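PDB 1QYD: pinoresinol-lariciresinol reductase from Thuja plicata, which reduces (-)-pinoresinol to (-)-lariciresinol and then to (+)-secoisolariciresinol in lignan biosynthesis, taking the 4R-hydride of NADPH. Local coordinates for residues 46-49 against 50-54; 232-235 against 236-239. All coordinates share one frame; numbering follows the deposited sequence.

Contact 1. Residues 46-49 against 50-54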
# COMPACT_ATOMS: atom_id res chain seq x y z
N VAL A 46 -1.51 26.03 -4.16
CA VAL A 46 -1.00 27.01 -5.10
C VAL A 46 -0.57 28.31 -4.44
O VAL A 46 0.54 28.79 -4.69
CB VAL A 46 -2.07 27.25 -6.22
CG1 VAL A 46 -1.70 28.41 -7.14
CG2 VAL A 46 -2.16 25.98 -7.08
N GLN A 47 -1.39 28.88 -3.54
CA GLN A 47 -1.10 30.20 -2.96
C GLN A 47 0.08 30.22 -2.04
O GLN A 47 0.62 31.28 -1.74
CB GLN A 47 -2.33 30.73 -2.19
CG GLN A 47 -3.48 31.29 -3.05
CD GLN A 47 -4.84 31.46 -2.38
OE1 GLN A 47 -5.64 32.32 -2.76
NE2 GLN A 47 -5.18 30.61 -1.40
N MET A 48 0.45 29.01 -1.63
CA MET A 48 1.59 28.75 -0.78
C MET A 48 2.74 28.69 -1.73
O MET A 48 3.76 29.30 -1.47
CB MET A 48 1.45 27.43 -0.08
CG MET A 48 2.49 27.12 0.99
SD MET A 48 2.82 28.48 2.15
CE MET A 48 1.89 28.03 3.60
N LEU A 49 2.64 27.96 -2.84
CA LEU A 49 3.68 28.01 -3.86
C LEU A 49 3.93 29.45 -4.31
O LEU A 49 5.07 29.91 -4.29
CB LEU A 49 3.23 27.18 -5.02
CG LEU A 49 3.21 25.72 -4.77
CD1 LEU A 49 2.36 25.05 -5.80
CD2 LEU A 49 4.60 25.19 -4.76
N LEU A 50 2.87 30.19 -4.65
CA LEU A 50 3.01 31.62 -4.91
C LEU A 50 3.67 32.42 -3.80
O LEU A 50 4.47 33.33 -4.01
CB LEU A 50 1.64 32.18 -5.21
CG LEU A 50 1.15 32.32 -6.64
CD1 LEU A 50 1.65 31.24 -7.61
CD2 LEU A 50 -0.35 32.37 -6.50
N TYR A 51 3.30 32.02 -2.57
CA TYR A 51 3.91 32.58 -1.37
C TYR A 51 5.37 32.21 -1.35
O TYR A 51 6.19 33.10 -1.15
CB TYR A 51 3.26 32.07 -0.05
CG TYR A 51 3.98 32.73 1.11
CD1 TYR A 51 4.13 34.14 1.14
CD2 TYR A 51 4.63 31.93 2.05
CE1 TYR A 51 4.94 34.74 2.10
CE2 TYR A 51 5.45 32.53 3.02
CZ TYR A 51 5.61 33.93 3.03
OH TYR A 51 6.48 34.51 3.93
N PHE A 52 5.72 30.93 -1.53
CA PHE A 52 7.09 30.49 -1.62
C PHE A 52 7.80 31.28 -2.70
O PHE A 52 8.86 31.85 -2.44
CB PHE A 52 7.12 29.01 -1.96
CG PHE A 52 6.73 28.06 -0.85
CD1 PHE A 52 6.15 26.85 -1.20
CD2 PHE A 52 7.03 28.33 0.49
CE1 PHE A 52 5.87 25.90 -0.22
CE2 PHE A 52 6.75 27.39 1.48
CZ PHE A 52 6.17 26.17 1.12
N LYS A 53 7.17 31.47 -3.87
CA LYS A 53 7.73 32.17 -5.01
C LYS A 53 7.89 33.65 -4.72
O LYS A 53 8.88 34.19 -5.18
CB LYS A 53 6.79 31.90 -6.16
CG LYS A 53 7.14 32.23 -7.61
CD LYS A 53 5.89 32.91 -8.13
CE LYS A 53 5.78 32.87 -9.61
NZ LYS A 53 5.57 31.49 -10.00
N GLN A 54 7.04 34.39 -3.99
CA GLN A 54 7.35 35.81 -3.73
C GLN A 54 8.37 36.11 -2.63
O GLN A 54 8.56 37.24 -2.18
CB GLN A 54 6.06 36.56 -3.43
CG GLN A 54 5.19 36.15 -2.26
CD GLN A 54 3.97 37.08 -2.16
OE1 GLN A 54 3.05 37.07 -3.00
NE2 GLN A 54 3.94 37.94 -1.13
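M48 has CG anti to the backbone N (chi1 -172°), and bends at chi2 and chi3 bring CG and SD over the F52 ring. F52 has CG beside the backbone N instead (chi1 -73°). M48 CG lies over one face of the F52 ring, offset toward the rim, 3.8 Å from F52 CE1. It makes a CH-pi contact there. M48 SD sits over the same ring, 4.4 Å from the F52 centroid. It also reaches the edge of the Y51 ring, 3.9 Å from Y51 CD2. One sulfur thus makes two Met-aromatic contacts, face-on to F52 and edge-on to Y51. Without the F52 ring, an alanine here is likely to leave M48 CG and SD with no aromatic face beside them and the thioether freer to turn. L49 CD2 lies 4.2 Å from F52 CD1. On another side of the helix, V46 CG1 approaches L50 CD2. Backbone bonds from L50, Y51, F52 and K53 back to V46, Q47, M48 and L49 give the i to i+4 pattern of an alpha helix. This is helix 43-53 of a Rossmann-type beta-alpha-beta unit, between strands 31-34 and 58-60. F52 packs on K18 and V21 of helix 17-26, and L49 on T13 and L59. The side-chain contacts rest on dispersion and a polarisable sulfur, so they depend on close fit and not on charge.

Contact 2. Residues 232-235 against 236-239; sequences VIQI and WERL
I235 and L239 pack one turn apart on helix 229-241, an amphipathic helix within the NmrA-like fold. The apolar contact is between I235 CG2 and L239 CD1, 3.9 Å apart, with the two side chains side by side and pointing the same way. Both also touch L309 of helix 305-309, and I235 reaches L227 of strand 226-228. The W236 side chain touches P177, L244 and V313. The backbone bonds are uneven. E237 N bonds to I233 O in the carbonyl plane at 3.0 Å. R238 N bonds to Q234 O at 2.9 Å, from above that plane. W236 N has two weak bonds, to V232 O and I233 O. A wider pi-type turn follows at 237-239. Among the charged groups, the E237 carboxylate meets the preceding turn. E237 CG stands beside its own backbone N (chi1 -88°), and the extended chain beyond it runs alongside I233. E237 OE1 forms a salt bridge with K246 NZ, of strand 245-246, so its charge is paired outside this turn. The carboxylate also has apolar neighbours: E237 OE2 is 4.0 Å from Q234 CG, and E237 OE1 is 3.6 Å from the methyl I233 CG2.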
# COMPACT_ATOMS: atom_id res chain seq x y z
N VAL A 232 5.08 16.47 29.81
CA VAL A 232 4.55 17.47 28.87
C VAL A 232 3.13 17.86 29.31
O VAL A 232 2.71 19.01 29.13
CB VAL A 232 4.53 16.90 27.40
CG1 VAL A 232 3.75 17.77 26.37
CG2 VAL A 232 5.99 16.81 26.99
N ILE A 233 2.39 16.93 29.93
CA ILE A 233 1.11 17.23 30.52
C ILE A 233 1.39 18.21 31.62
O ILE A 233 0.60 19.12 31.79
CB ILE A 233 0.43 16.04 31.14
CG1 ILE A 233 0.24 14.94 30.10
CG2 ILE A 233 -0.90 16.49 31.70
CD1 ILE A 233 -0.62 13.69 30.40
N GLN A 234 2.52 18.04 32.32
CA GLN A 234 2.90 18.91 33.42
C GLN A 234 3.32 20.33 33.11
O GLN A 234 3.18 21.19 33.98
CB GLN A 234 4.00 18.28 34.20
CG GLN A 234 3.45 17.30 35.21
CD GLN A 234 4.56 16.59 35.97
OE1 GLN A 234 4.47 15.39 36.24
NE2 GLN A 234 5.64 17.30 36.31
N ILE A 235 3.83 20.56 31.89
CA ILE A 235 4.13 21.91 31.42
C ILE A 235 2.80 22.58 31.09
O ILE A 235 2.68 23.80 31.24
CB ILE A 235 5.03 21.82 30.16
CG1 ILE A 235 6.40 21.24 30.56
CG2 ILE A 235 5.19 23.20 29.52
CD1 ILE A 235 7.28 20.67 29.43
N TRP A 236 1.77 21.82 30.65
CA TRP A 236 0.46 22.40 30.37
C TRP A 236 -0.15 22.81 31.69
O TRP A 236 -0.61 23.94 31.86
CB TRP A 236 -0.55 21.44 29.70
CG TRP A 236 -1.76 22.23 29.13
CD1 TRP A 236 -1.57 23.41 28.46
CD2 TRP A 236 -3.09 21.92 29.20
NE1 TRP A 236 -2.74 23.86 28.12
CE2 TRP A 236 -3.67 23.01 28.54
CE3 TRP A 236 -3.92 20.93 29.72
CZ2 TRP A 236 -5.05 23.13 28.37
CZ3 TRP A 236 -5.31 21.05 29.56
CH2 TRP A 236 -5.88 22.14 28.89
N GLU A 237 -0.12 21.87 32.65
CA GLU A 237 -0.63 22.11 33.98
C GLU A 237 0.00 23.35 34.52
O GLU A 237 -0.74 24.31 34.76
CB GLU A 237 -0.33 20.92 34.87
CG GLU A 237 -1.45 19.92 34.72
CD GLU A 237 -1.26 18.53 35.28
OE1 GLU A 237 -2.08 17.71 34.91
OE2 GLU A 237 -0.33 18.25 36.04
N ARG A 238 1.34 23.40 34.52
CA ARG A 238 2.05 24.58 35.00
C ARG A 238 1.66 25.87 34.26
O ARG A 238 1.72 26.96 34.85
CB ARG A 238 3.56 24.36 34.87
CG ARG A 238 4.41 25.51 35.40
CD ARG A 238 5.84 25.56 34.85
NE ARG A 238 5.98 26.17 33.51
CZ ARG A 238 5.95 27.51 33.28
NH1 ARG A 238 5.78 28.42 34.26
NH2 ARG A 238 6.16 27.95 32.03
N LEU A 239 1.18 25.76 33.01
CA LEU A 239 0.92 26.93 32.18
C LEU A 239 -0.49 27.47 32.20
O LEU A 239 -0.73 28.67 32.37
CB LEU A 239 1.31 26.58 30.75
CG LEU A 239 2.64 27.03 30.15
CD1 LEU A 239 3.79 26.51 30.97
CD2 LEU A 239 2.76 26.47 28.76

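Contacts 1 and 2 are both single-helix contacts, and they lie in separate parts of the chain. Their centres are about 36 Å apart and their nearest atoms about 25 Å, so they do not touch. Contact 1 is beside the probable cofactor site. The side chain of L49 comes within about 4 Å of those of T13 and K45, both inferred to bind NADP(+). Contact 2 lies away from the residues thought to serve the cofactor, the substrate and catalysis. Contact 1 thus lies in the Rossmann-type beta-alpha-beta part, whereas contact 2 lies within helix 229-241, which packs on helix 305-309 near the end of the chain and on strand 226-228.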